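Local coordinates for protein HepC.19480.a.B1 (Helicobacter pylori, PDB 6MTZ) that is of unknown function but is probably a metal-dependent phosphoesterase of the DHH/DHHA1 kind, at residues Q10-S15 with L54-Q59; R194-K199 with K226-G231; H255-Y260 with F339-I344; F289-D294 with E350-A355. All coordinates share one frame; numbering follows the deposited sequence.

Contact 1: Q10-S15 with L54-Q59; sequences QVYHLS and LNAIAQ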
loop_
_atom_site.group_PDB
_atom_site.type_symbol
_atom_site.label_atom_id
_atom_site.label_comp_id
_atom_site.label_asym_id
_atom_site.label_seq_id
_atom_site.Cartn_x
_atom_site.Cartn_y
_atom_site.Cartn_z
ATOM N N GLN A 10 0.735 21.660 -3.205
ATOM C CA GLN A 10 0.629 20.366 -2.552
ATOM C C GLN A 10 0.031 19.350 -3.510
ATOM O O GLN A 10 -1.059 19.559 -4.050
ATOM C CB GLN A 10 -0.220 20.469 -1.288
ATOM C CG GLN A 10 0.271 21.541 -0.326
ATOM C CD GLN A 10 1.619 21.200 0.288
ATOM O OE1 GLN A 10 1.890 20.035 0.600
ATOM N NE2 GLN A 10 2.474 22.211 0.457
ATOM N N VAL A 11 0.737 18.247 -3.708
ATOM C CA VAL A 11 0.312 17.207 -4.634
ATOM C C VAL A 11 -0.213 16.026 -3.838
ATOM O O VAL A 11 0.435 15.567 -2.888
ATOM C CB VAL A 11 1.454 16.785 -5.563
ATOM C CG1 VAL A 11 0.986 15.664 -6.471
ATOM C CG2 VAL A 11 1.936 17.998 -6.366
ATOM N N TYR A 12 -1.392 15.545 -4.223
ATOM C CA TYR A 12 -1.981 14.329 -3.677
ATOM C C TYR A 12 -2.085 13.317 -4.807
ATOM O O TYR A 12 -2.813 13.547 -5.779
ATOM C CB TYR A 12 -3.353 14.628 -3.064
ATOM C CG TYR A 12 -3.240 15.527 -1.859
ATOM C CD1 TYR A 12 -3.157 16.910 -1.997
ATOM C CD2 TYR A 12 -3.189 14.993 -0.582
ATOM C CE1 TYR A 12 -3.036 17.733 -0.892
ATOM C CE2 TYR A 12 -3.072 15.804 0.529
ATOM C CZ TYR A 12 -2.994 17.174 0.371
ATOM O OH TYR A 12 -2.866 17.979 1.484
ATOM N N HIS A 13 -1.353 12.202 -4.697
ATOM C CA HIS A 13 -1.203 11.281 -5.821
ATOM C C HIS A 13 -1.747 9.905 -5.463
ATOM O O HIS A 13 -1.109 9.149 -4.719
ATOM C CB HIS A 13 0.255 11.188 -6.270
ATOM C CG HIS A 13 0.457 10.357 -7.499
ATOM N ND1 HIS A 13 1.706 10.104 -8.029
ATOM C CD2 HIS A 13 -0.429 9.714 -8.299
ATOM C CE1 HIS A 13 1.580 9.340 -9.099
ATOM N NE2 HIS A 13 0.293 9.090 -9.285
ATOM N N LEU A 14 -2.888 9.562 -6.052
ATOM C CA LEU A 14 -3.520 8.256 -5.890
ATOM C C LEU A 14 -3.229 7.372 -7.103
ATOM O O LEU A 14 -3.467 7.788 -8.250
ATOM C CB LEU A 14 -5.027 8.423 -5.709
ATOM C CG LEU A 14 -5.868 7.159 -5.879
ATOM C CD1 LEU A 14 -5.526 6.136 -4.780
ATOM C CD2 LEU A 14 -7.374 7.503 -5.928
ATOM N N SER A 15 -2.745 6.148 -6.848
ATOM C CA SER A 15 -2.382 5.221 -7.922
ATOM C C SER A 15 -2.738 3.788 -7.536
ATOM O O SER A 15 -3.077 3.490 -6.385
ATOM C CB SER A 15 -0.884 5.307 -8.271
ATOM O OG SER A 15 -0.640 4.704 -9.532
ATOM N N LEU A 54 -9.717 14.415 -0.469
ATOM C CA LEU A 54 -10.531 15.622 -0.353
ATOM C C LEU A 54 -10.583 16.112 1.089
ATOM O O LEU A 54 -10.626 17.323 1.344
ATOM C CB LEU A 54 -11.944 15.362 -0.878
ATOM C CG LEU A 54 -12.111 15.054 -2.366
ATOM C CD1 LEU A 54 -13.503 14.524 -2.653
ATOM C CD2 LEU A 54 -11.849 16.289 -3.182
ATOM N N ASN A 55 -10.581 15.182 2.047
ATOM C CA ASN A 55 -10.559 15.567 3.454
ATOM C C ASN A 55 -9.261 16.284 3.790
ATOM O O ASN A 55 -9.271 17.353 4.408
ATOM C CB ASN A 55 -10.740 14.330 4.336
ATOM C CG ASN A 55 -11.039 14.670 5.778
ATOM O OD1 ASN A 55 -10.871 15.810 6.215
ATOM N ND2 ASN A 55 -11.490 13.672 6.532
ATOM N N ALA A 56 -8.126 15.710 3.376
ATOM C CA ALA A 56 -6.840 16.352 3.626
ATOM C C ALA A 56 -6.775 17.741 2.994
ATOM O O ALA A 56 -6.223 18.675 3.586
ATOM C CB ALA A 56 -5.702 15.470 3.108
ATOM N N ILE A 57 -7.344 17.903 1.797
ATOM C CA ILE A 57 -7.292 19.204 1.135
ATOM C C ILE A 57 -8.159 20.216 1.877
ATOM O O ILE A 57 -7.773 21.380 2.035
ATOM C CB ILE A 57 -7.689 19.070 -0.351
ATOM C CG1 ILE A 57 -6.580 18.369 -1.130
ATOM C CG2 ILE A 57 -7.977 20.436 -0.970
ATOM C CD1 ILE A 57 -6.852 18.256 -2.605
ATOM N N ALA A 58 -9.325 19.785 2.373
ATOM C CA ALA A 58 -10.177 20.676 3.162
ATOM C C ALA A 58 -9.476 21.176 4.419
ATOM O O ALA A 58 -9.756 22.287 4.882
ATOM C CB ALA A 58 -11.479 19.972 3.550
ATOM N N GLN A 59 -8.575 20.377 4.985
ATOM C CA GLN A 59 -7.918 20.723 6.237
ATOM C C GLN A 59 -6.556 21.378 6.048
ATOM O O GLN A 59 -5.974 21.847 7.032
ATOM C CB GLN A 59 -7.767 19.472 7.109
ATOM C CG GLN A 59 -9.090 18.796 7.423
ATOM C CD GLN A 59 -9.065 18.055 8.740
ATOM O OE1 GLN A 59 -9.347 16.860 8.794
ATOM N NE2 GLN A 59 -8.729 18.765 9.815
#
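Tyr12 reaches from the strand to the helix and lays one face of its ring against Ile57. The evidence for a CH-pi contact is the position of Ile57 CG1, 4.0 Å from the centroid of the Tyr12 ring and 28° off its normal. The touch is closest at one flank, where Ile57 CG1 lies 3.6 Å from Tyr12 CE1. On the same side of the ring plane, but toward the other flank, Ala56 CB comes obliquely within 3.7 Å of Tyr12 CE2. The side chains of Tyr12 and Ile57 run past each other in opposite senses. Ile57 places CG1 anti to its carbonyl carbon (chi1 -72°), which turns that branch to the aromatic face. No hydrogen bond joins the segments.

In the next shell, Ile53 of the same helix, Tyr38 and Phe65 also touch Tyr12, while Ile67 packs on Ile57. Leu14, two residues along the strand, meets the helix at Arg49, Ile50 and Ile53. Helix 43-59 carries the chain from strand 35-39 past strand 10-15 to strand 64-70, the beta-alpha-beta crossover of a Rossmann-like parallel sheet such as DHH-family N-terminal domains contain.

Contact 2: R194-K199 with K226-G231; sequences RDYKLK and KIALGG
Tyr196 meets the end of helix 213-228 through Ala228 and Leu229 in succession. Ahead of them, Lys226 and Ile227 supply backbone carbonyls to the turn, and the amine of Lys226 bonds to the carbonyl of Glu236. Ala228 brings its CB to the rim of the Tyr196 ring, lying in the ring plane and 3.8 Å from CD1. Leu229 takes a face instead: its CD2 stands 3.8 Å from the centroid of the Tyr196 ring, 15° off the normal, which is CH-pi geometry. Leu229 CG adds a touch at 3.6 Å to Tyr196 CE1, and its other methyl, CD1, lies beside the phenol oxygen. Tyr196 gets there with CG anti to the backbone N (chi1 174°), its hydroxyl bonding to the carboxylate of Glu183. Met238 and Ile241 of helix 238-251 also pack on Leu229.

The helix is closed by a Schellman motif, which sets Leu229 just where the chain turns off. Gly230 follows with a positive phi of 87°, and its N bonds to Ile227 O at 2.9 Å. Gly231 completes the turn, its N reaching back to Lys226 O at 3.0 Å.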
loop_
_atom_site.group_PDB
_atom_site.type_symbol
_atom_site.label_atom_id
_atom_site.label_comp_id
_atom_site.label_asym_id
_atom_site.label_seq_id
_atom_site.Cartn_x
_atom_site.Cartn_y
_atom_site.Cartn_z
ATOM N N ARG A 194 5.018 1.450 0.810
ATOM C CA ARG A 194 5.301 2.147 -0.439
ATOM C C ARG A 194 6.778 2.490 -0.555
ATOM O O ARG A 194 7.380 2.296 -1.616
ATOM C CB ARG A 194 4.451 3.408 -0.540
ATOM C CG ARG A 194 4.693 4.245 -1.801
ATOM C CD ARG A 194 3.776 5.503 -1.831
ATOM N NE ARG A 194 2.378 5.167 -1.588
ATOM C CZ ARG A 194 1.734 5.317 -0.430
ATOM N NH1 ARG A 194 2.355 5.814 0.643
ATOM N NH2 ARG A 194 0.455 4.958 -0.348
ATOM N N ASP A 195 7.383 2.975 0.534
ATOM C CA ASP A 195 8.802 3.317 0.515
ATOM C C ASP A 195 9.657 2.108 0.168
ATOM O O ASP A 195 10.622 2.209 -0.603
ATOM C CB ASP A 195 9.224 3.868 1.879
ATOM C CG ASP A 195 8.638 5.236 2.171
ATOM O OD1 ASP A 195 7.975 5.821 1.287
ATOM O OD2 ASP A 195 8.844 5.731 3.293
ATOM N N TYR A 196 9.324 0.959 0.750
ATOM C CA TYR A 196 10.045 -0.283 0.492
ATOM C C TYR A 196 9.993 -0.667 -0.990
ATOM O O TYR A 196 11.033 -0.898 -1.618
ATOM C CB TYR A 196 9.433 -1.362 1.378
ATOM C CG TYR A 196 9.896 -2.785 1.215
ATOM C CD1 TYR A 196 11.247 -3.128 1.196
ATOM C CD2 TYR A 196 8.960 -3.801 1.179
ATOM C CE1 TYR A 196 11.631 -4.468 1.084
ATOM C CE2 TYR A 196 9.320 -5.107 1.069
ATOM C CZ TYR A 196 10.646 -5.450 1.017
ATOM O OH TYR A 196 10.932 -6.799 0.921
ATOM N N LYS A 197 8.786 -0.772 -1.553
ATOM C CA LYS A 197 8.656 -1.121 -2.964
ATOM C C LYS A 197 9.363 -0.097 -3.832
ATOM O O LYS A 197 10.079 -0.465 -4.767
ATOM C CB LYS A 197 7.179 -1.228 -3.383
ATOM C CG LYS A 197 6.396 -2.355 -2.699
ATOM C CD LYS A 197 4.943 -2.381 -3.142
ATOM C CE LYS A 197 4.124 -3.478 -2.486
ATOM N NZ LYS A 197 4.623 -4.830 -2.750
ATOM N N LEU A 198 9.208 1.195 -3.513
ATOM C CA LEU A 198 9.817 2.220 -4.355
ATOM C C LEU A 198 11.331 2.190 -4.248
ATOM O O LEU A 198 12.032 2.444 -5.237
ATOM C CB LEU A 198 9.292 3.608 -3.991
ATOM C CG LEU A 198 7.819 3.833 -4.337
ATOM C CD1 LEU A 198 7.523 5.309 -4.249
ATOM C CD2 LEU A 198 7.503 3.289 -5.714
ATOM N N LYS A 199 11.858 1.897 -3.056
ATOM C CA LYS A 199 13.300 1.709 -2.930
ATOM C C LYS A 199 13.764 0.565 -3.823
ATOM O O LYS A 199 14.730 0.705 -4.578
ATOM C CB LYS A 199 13.690 1.433 -1.475
ATOM N N LYS A 226 16.106 -8.092 1.885
ATOM C CA LYS A 226 16.490 -8.239 3.285
ATOM C C LYS A 226 17.135 -6.963 3.807
ATOM O O LYS A 226 16.896 -6.559 4.951
ATOM C CB LYS A 226 17.457 -9.417 3.461
ATOM C CG LYS A 226 16.820 -10.782 3.441
ATOM C CD LYS A 226 17.848 -11.824 3.921
ATOM C CE LYS A 226 17.225 -13.162 4.185
ATOM N NZ LYS A 226 18.208 -14.181 4.640
ATOM N N ILE A 227 17.948 -6.310 2.973
ATOM C CA ILE A 227 18.616 -5.090 3.403
ATOM C C ILE A 227 17.633 -3.932 3.450
ATOM O O ILE A 227 17.651 -3.126 4.389
ATOM C CB ILE A 227 19.812 -4.789 2.484
ATOM C CG1 ILE A 227 20.929 -5.793 2.762
ATOM C CG2 ILE A 227 20.336 -3.389 2.718
ATOM C CD1 ILE A 227 21.980 -5.763 1.738
ATOM N N ALA A 228 16.754 -3.829 2.453
ATOM C CA ALA A 228 15.794 -2.724 2.464
ATOM C C ALA A 228 14.859 -2.824 3.663
ATOM O O ALA A 228 14.344 -1.806 4.137
ATOM C CB ALA A 228 14.991 -2.703 1.163
ATOM N N LEU A 229 14.648 -4.035 4.181
ATOM C CA LEU A 229 13.781 -4.191 5.344
ATOM C C LEU A 229 14.494 -3.894 6.658
ATOM O O LEU A 229 13.879 -4.042 7.717
ATOM C CB LEU A 229 13.204 -5.603 5.390
ATOM C CG LEU A 229 12.132 -5.940 4.358
ATOM C CD1 LEU A 229 11.956 -7.436 4.328
ATOM C CD2 LEU A 229 10.819 -5.247 4.709
ATOM N N GLY A 230 15.766 -3.501 6.615
ATOM C CA GLY A 230 16.537 -3.225 7.826
ATOM C C GLY A 230 17.226 -4.427 8.441
ATOM O O GLY A 230 17.770 -4.312 9.545
ATOM N N GLY A 231 17.246 -5.571 7.755
ATOM C CA GLY A 231 17.870 -6.758 8.301
ATOM C C GLY A 231 19.306 -6.923 7.847
ATOM O O GLY A 231 19.795 -6.198 6.984
#

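Contact 3: H255-Y260 with F339-I344; sequences HDCSVY and FNYRDI
Cys257 and Tyr341 face each other with their CA atoms 8.9 Å apart, and the CA atoms of Asp256 and Arg342 are slightly nearer at 8.5 Å, gaps too wide for backbone contact that the phenol of Tyr341 spans. The contact joins the first turn of helix 341-353 to the chain entering strand 258-261, an outermost strand of the mixed sheet. Tyr341 swings its ring away from its own backbone N (chi1 174°), an extended setting that directs it at Cys257. The hydroxyl end does most of the touching: Tyr341 OH is 3.2 Å from Cys257 CA and 3.3 Å from Cys257 CB. Beside it, Cys257 SG approaches the ring obliquely, 4.4 Å from the centroid of Tyr341 and 41° off the normal, a sulfur-aromatic contact; the closest ring carbon is Tyr341 CZ, 3.7 Å from that sulfur. Asp256 contributes its carbonyl, with Asp256 O near the ring plane and 3.6 Å from Tyr341 CE2.

The helix start is marked by Asn340 at the N-cap, where a weak capping bond runs from Arg342 N to Asn340 OD1.

Neither segment supplies the polar partner of the phenol. Tyr341 OH bonds to the carbonyl of Leu268, a residue also paired by backbone bonds with Cys257, while Lys345 bonds to the carbonyl of Asp256. The hydroxyl is thus satisfied beside carbon and sulfur, and the aromatic rim, slightly positive, probably meets the Asp256 carbonyl favourably.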
loop_
_atom_site.group_PDB
_atom_site.type_symbol
_atom_site.label_atom_id
_atom_site.label_comp_id
_atom_site.label_asym_id
_atom_site.label_seq_id
_atom_site.Cartn_x
_atom_site.Cartn_y
_atom_site.Cartn_z
ATOM N N HIS A 255 -1.076 2.505 21.359
ATOM C CA HIS A 255 -2.216 3.198 21.936
ATOM C C HIS A 255 -3.435 3.118 21.018
ATOM O O HIS A 255 -4.551 2.906 21.498
ATOM C CB HIS A 255 -1.817 4.637 22.291
ATOM C CG HIS A 255 -0.803 4.718 23.402
ATOM N ND1 HIS A 255 0.032 5.803 23.579
ATOM C CD2 HIS A 255 -0.491 3.841 24.389
ATOM C CE1 HIS A 255 0.811 5.591 24.626
ATOM N NE2 HIS A 255 0.514 4.407 25.134
ATOM N N ASP A 256 -3.244 3.211 19.698
ATOM C CA ASP A 256 -4.390 3.108 18.794
ATOM C C ASP A 256 -4.915 1.679 18.665
ATOM O O ASP A 256 -6.107 1.489 18.400
ATOM C CB ASP A 256 -4.043 3.646 17.404
ATOM C CG ASP A 256 -3.707 5.139 17.415
ATOM O OD1 ASP A 256 -4.226 5.866 18.282
ATOM O OD2 ASP A 256 -2.918 5.588 16.556
ATOM N N CYS A 257 -4.071 0.664 18.840
ATOM C CA CYS A 257 -4.475 -0.700 18.512
ATOM C C CYS A 257 -4.784 -1.555 19.738
ATOM O O CYS A 257 -4.946 -2.775 19.602
ATOM C CB CYS A 257 -3.402 -1.376 17.655
ATOM S SG CYS A 257 -3.048 -0.465 16.123
ATOM N N SER A 258 -4.895 -0.947 20.921
ATOM C CA SER A 258 -5.116 -1.706 22.146
ATOM C C SER A 258 -6.588 -2.045 22.308
ATOM O O SER A 258 -7.455 -1.191 22.110
ATOM C CB SER A 258 -4.643 -0.921 23.358
ATOM O OG SER A 258 -3.255 -1.058 23.521
ATOM N N VAL A 259 -6.866 -3.289 22.675
ATOM C CA VAL A 259 -8.220 -3.743 22.946
ATOM C C VAL A 259 -8.190 -4.522 24.255
ATOM O O VAL A 259 -7.145 -5.021 24.681
ATOM C CB VAL A 259 -8.786 -4.598 21.788
ATOM C CG1 VAL A 259 -9.185 -3.695 20.628
ATOM C CG2 VAL A 259 -7.748 -5.628 21.323
ATOM N N TYR A 260 -9.352 -4.615 24.902
ATOM C CA TYR A 260 -9.421 -5.121 26.272
ATOM C C TYR A 260 -10.506 -6.179 26.384
ATOM O O TYR A 260 -11.688 -5.890 26.176
ATOM C CB TYR A 260 -9.661 -3.974 27.257
ATOM C CG TYR A 260 -8.574 -2.924 27.136
ATOM C CD1 TYR A 260 -8.679 -1.889 26.206
ATOM C CD2 TYR A 260 -7.418 -2.993 27.916
ATOM C CE1 TYR A 260 -7.680 -0.938 26.074
ATOM C CE2 TYR A 260 -6.408 -2.043 27.786
ATOM C CZ TYR A 260 -6.551 -1.017 26.865
ATOM O OH TYR A 260 -5.567 -0.066 26.730
ATOM N N PHE A 339 -11.770 0.262 5.049
ATOM C CA PHE A 339 -10.393 0.732 4.953
ATOM C C PHE A 339 -10.090 1.781 6.015
ATOM O O PHE A 339 -9.064 2.454 5.940
ATOM C CB PHE A 339 -10.089 1.240 3.533
ATOM C CG PHE A 339 -9.985 0.127 2.525
ATOM C CD1 PHE A 339 -8.819 -0.627 2.425
ATOM C CD2 PHE A 339 -11.076 -0.216 1.729
ATOM C CE1 PHE A 339 -8.724 -1.696 1.525
ATOM C CE2 PHE A 339 -10.995 -1.281 0.819
ATOM C CZ PHE A 339 -9.821 -2.020 0.719
ATOM N N ASN A 340 -10.954 1.910 7.011
ATOM C CA ASN A 340 -10.759 2.800 8.147
ATOM C C ASN A 340 -10.489 1.930 9.368
ATOM O O ASN A 340 -11.375 1.191 9.808
ATOM C CB ASN A 340 -12.000 3.666 8.355
ATOM C CG ASN A 340 -11.740 4.838 9.260
ATOM O OD1 ASN A 340 -11.569 4.685 10.467
ATOM N ND2 ASN A 340 -11.711 6.026 8.680
ATOM N N TYR A 341 -9.279 2.024 9.927
ATOM C CA TYR A 341 -8.922 1.129 11.029
ATOM C C TYR A 341 -9.833 1.328 12.241
ATOM O O TYR A 341 -10.163 0.364 12.944
ATOM C CB TYR A 341 -7.451 1.310 11.426
ATOM C CG TYR A 341 -7.103 0.494 12.661
ATOM C CD1 TYR A 341 -6.798 -0.856 12.552
ATOM C CD2 TYR A 341 -7.109 1.069 13.935
ATOM C CE1 TYR A 341 -6.501 -1.623 13.674
ATOM C CE2 TYR A 341 -6.810 0.308 15.066
ATOM C CZ TYR A 341 -6.504 -1.035 14.924
ATOM O OH TYR A 341 -6.206 -1.808 16.023
ATOM N N ARG A 342 -10.249 2.567 12.513
ATOM C CA ARG A 342 -11.121 2.794 13.664
ATOM C C ARG A 342 -12.437 2.026 13.522
ATOM O O ARG A 342 -12.952 1.471 14.503
ATOM C CB ARG A 342 -11.381 4.292 13.852
ATOM N N ASP A 343 -12.984 1.970 12.301
ATOM C CA ASP A 343 -14.217 1.219 12.057
ATOM C C ASP A 343 -14.059 -0.251 12.421
ATOM O O ASP A 343 -14.970 -0.868 12.987
ATOM C CB ASP A 343 -14.628 1.341 10.594
ATOM C CG ASP A 343 -15.184 2.702 10.255
ATOM O OD1 ASP A 343 -15.593 3.434 11.182
ATOM O OD2 ASP A 343 -15.221 3.032 9.054
ATOM N N ILE A 344 -12.915 -0.831 12.084
ATOM C CA ILE A 344 -12.671 -2.235 12.392
ATOM C C ILE A 344 -12.545 -2.430 13.895
ATOM O O ILE A 344 -13.123 -3.365 14.470
ATOM C CB ILE A 344 -11.421 -2.717 11.627
ATOM C CG1 ILE A 344 -11.775 -2.926 10.148
ATOM C CG2 ILE A 344 -10.863 -4.002 12.225
ATOM C CD1 ILE A 344 -10.857 -2.247 9.177
#

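Contact 4: F289-D294 with E350-A355; sequences FDFYID and EIFNNA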
loop_
_atom_site.group_PDB
_atom_site.type_symbol
_atom_site.label_atom_id
_atom_site.label_comp_id
_atom_site.label_asym_id
_atom_site.label_seq_id
_atom_site.Cartn_x
_atom_site.Cartn_y
_atom_site.Cartn_z
ATOM N N PHE A 289 1.309 -6.752 26.987
ATOM C CA PHE A 289 0.155 -7.285 26.279
ATOM C C PHE A 289 -0.012 -8.767 26.587
ATOM O O PHE A 289 0.972 -9.505 26.711
ATOM C CB PHE A 289 0.299 -7.061 24.773
ATOM C CG PHE A 289 0.033 -5.641 24.349
ATOM C CD1 PHE A 289 1.037 -4.688 24.406
ATOM C CD2 PHE A 289 -1.232 -5.255 23.916
ATOM C CE1 PHE A 289 0.793 -3.380 24.025
ATOM C CE2 PHE A 289 -1.483 -3.957 23.532
ATOM C CZ PHE A 289 -0.470 -3.017 23.583
ATOM N N ASP A 290 -1.265 -9.187 26.729
ATOM C CA ASP A 290 -1.616 -10.572 27.016
ATOM C C ASP A 290 -1.967 -11.384 25.785
ATOM O O ASP A 290 -1.777 -12.605 25.795
ATOM C CB ASP A 290 -2.798 -10.617 27.972
ATOM C CG ASP A 290 -2.523 -9.849 29.221
ATOM O OD1 ASP A 290 -1.562 -10.228 29.922
ATOM O OD2 ASP A 290 -3.220 -8.844 29.466
ATOM N N PHE A 291 -2.501 -10.760 24.736
ATOM C CA PHE A 291 -2.806 -11.517 23.535
ATOM C C PHE A 291 -2.673 -10.621 22.324
ATOM O O PHE A 291 -2.576 -9.395 22.420
ATOM C CB PHE A 291 -4.198 -12.156 23.598
ATOM C CG PHE A 291 -5.323 -11.170 23.654
ATOM C CD1 PHE A 291 -5.672 -10.562 24.856
ATOM C CD2 PHE A 291 -6.051 -10.866 22.507
ATOM C CE1 PHE A 291 -6.728 -9.655 24.920
ATOM C CE2 PHE A 291 -7.106 -9.956 22.547
ATOM C CZ PHE A 291 -7.449 -9.346 23.756
ATOM N N TYR A 292 -2.657 -11.269 21.173
ATOM C CA TYR A 292 -2.598 -10.611 19.888
ATOM C C TYR A 292 -3.793 -11.102 19.093
ATOM O O TYR A 292 -4.142 -12.285 19.160
ATOM C CB TYR A 292 -1.267 -10.927 19.176
ATOM C CG TYR A 292 -1.021 -10.101 17.940
ATOM C CD1 TYR A 292 -1.656 -10.404 16.748
ATOM C CD2 TYR A 292 -0.156 -9.013 17.965
ATOM C CE1 TYR A 292 -1.448 -9.647 15.614
ATOM C CE2 TYR A 292 0.056 -8.247 16.838
ATOM C CZ TYR A 292 -0.595 -8.575 15.663
ATOM O OH TYR A 292 -0.403 -7.831 14.528
ATOM N N ILE A 293 -4.449 -10.192 18.375
ATOM C CA ILE A 293 -5.626 -10.557 17.601
ATOM C C ILE A 293 -5.549 -9.856 16.249
ATOM O O ILE A 293 -5.304 -8.648 16.179
ATOM C CB ILE A 293 -6.926 -10.221 18.358
ATOM C CG1 ILE A 293 -8.158 -10.550 17.512
ATOM C CG2 ILE A 293 -6.948 -8.756 18.829
ATOM C CD1 ILE A 293 -9.467 -10.443 18.280
ATOM N N ASP A 294 -5.700 -10.629 15.177
ATOM C CA ASP A 294 -5.764 -10.115 13.816
ATOM C C ASP A 294 -7.093 -10.527 13.197
ATOM O O ASP A 294 -7.547 -11.663 13.372
ATOM C CB ASP A 294 -4.596 -10.639 12.966
ATOM C CG ASP A 294 -4.571 -10.049 11.569
ATOM O OD1 ASP A 294 -4.171 -8.871 11.409
ATOM O OD2 ASP A 294 -4.943 -10.772 10.628
ATOM N N GLU A 350 -16.982 -3.569 20.513
ATOM C CA GLU A 350 -18.369 -3.907 20.817
ATOM C C GLU A 350 -18.482 -5.349 21.295
ATOM O O GLU A 350 -19.121 -5.626 22.314
ATOM C CB GLU A 350 -19.258 -3.663 19.596
ATOM N N ILE A 351 -17.831 -6.280 20.591
ATOM C CA ILE A 351 -17.852 -7.682 21.013
ATOM C C ILE A 351 -17.215 -7.839 22.394
ATOM O O ILE A 351 -17.766 -8.502 23.280
ATOM C CB ILE A 351 -17.144 -8.566 19.970
ATOM C CG1 ILE A 351 -17.902 -8.535 18.641
ATOM C CG2 ILE A 351 -17.014 -9.993 20.497
ATOM C CD1 ILE A 351 -17.200 -9.247 17.509
ATOM N N PHE A 352 -16.033 -7.243 22.591
ATOM C CA PHE A 352 -15.329 -7.398 23.864
ATOM C C PHE A 352 -16.074 -6.729 25.016
ATOM O O PHE A 352 -15.936 -7.148 26.171
ATOM C CB PHE A 352 -13.908 -6.834 23.753
ATOM C CG PHE A 352 -12.926 -7.765 23.084
ATOM C CD1 PHE A 352 -13.282 -9.071 22.774
ATOM C CD2 PHE A 352 -11.639 -7.343 22.791
ATOM C CE1 PHE A 352 -12.379 -9.939 22.174
ATOM C CE2 PHE A 352 -10.717 -8.208 22.182
ATOM C CZ PHE A 352 -11.090 -9.502 21.873
ATOM N N ASN A 353 -16.886 -5.712 24.725
ATOM C CA ASN A 353 -17.482 -4.924 25.798
ATOM C C ASN A 353 -18.415 -5.762 26.668
ATOM O O ASN A 353 -18.449 -5.589 27.892
ATOM C CB ASN A 353 -18.228 -3.726 25.222
ATOM C CG ASN A 353 -18.892 -2.896 26.295
ATOM O OD1 ASN A 353 -20.069 -3.081 26.602
ATOM N ND2 ASN A 353 -18.132 -1.983 26.889
ATOM N N ASN A 354 -19.178 -6.673 26.059
ATOM C CA ASN A 354 -20.068 -7.553 26.812
ATOM C C ASN A 354 -19.388 -8.824 27.293
ATOM O O ASN A 354 -20.010 -9.603 28.025
ATOM C CB ASN A 354 -21.287 -7.948 25.968
ATOM C CG ASN A 354 -22.214 -6.796 25.729
ATOM O OD1 ASN A 354 -22.897 -6.340 26.647
ATOM N ND2 ASN A 354 -22.247 -6.306 24.492
ATOM N N ALA A 355 -18.141 -9.051 26.904
ATOM C CA ALA A 355 -17.481 -10.325 27.152
ATOM C C ALA A 355 -17.138 -10.524 28.625
ATOM O O ALA A 355 -16.533 -11.532 28.989
ATOM C CB ALA A 355 -16.231 -10.435 26.297
ATOM O OXT ALA A 355 -17.464 -9.702 29.484
#
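Phe352 of helix 341-353 points at Phe291 and Ile293 on strand 291-295, and the contact is a helix-on-sheet packing in the C-terminal alpha/beta domain, consistent with a DHHA1-type domain. The segments stay well apart as backbones: the closest CA pair, Ile293 and Phe352, is separated by 12.0 Å, and the contact between the segments is made by side chains.

The aromatic part is an oblique pair of rings, with centroids of Phe291 and Phe352 6.0 Å apart and planes at 78°. Contact is made by the outer carbons, Phe291 CZ lying 3.8 Å from Phe352 CE2, and that Phe352 atom sits at the edge of the Phe291 ring near its plane. Phe291 holds CG between the backbone N and the carbonyl carbon (chi1 64°), the less roomy setting, yet one that leads its ring from the strand toward the helix.

The aliphatic part belongs to Ile293, whose CD1 is 4.1 Å from Phe352 CZ. With both side-chain torsions extended (chi1 177°), the CG1 branch carries this terminal methyl out toward the Phe352 ring. All three residues are buried; Val259 and Leu314 also pack on Phe352, and Tyr261 and Val311 on Phe291.

Polar bonds lie outside the interface. At the chain terminus, Ala355 N bonds to Phe352 O at 3.0 Å, and the carboxylate atom Ala355 O bonds to NE2 of Gln262.

Overall arrangement
From the N terminus, contact 1 closes first: the chain leaves strand 10-15, passes strand 35-39 and returns on helix 43-59, tying helix to parallel sheet. Contact 2 follows in series, closing a largely helical excursion from helix 190-203 to the C-terminal end of helix 213-228; its centre is 25 Å from that of contact 1. Contacts 3 and 4 come last and cross, because 289-294 lies within the loop that 255-260 and 339-344 close, whereas 350-355 lies beyond it. Both fasten helix 341-353 to the mixed sheet, at its start and near its end. Their centres are 11 Å apart, and they touch, for example where Ser258 OG lies 3.4 Å from Phe289 CE2.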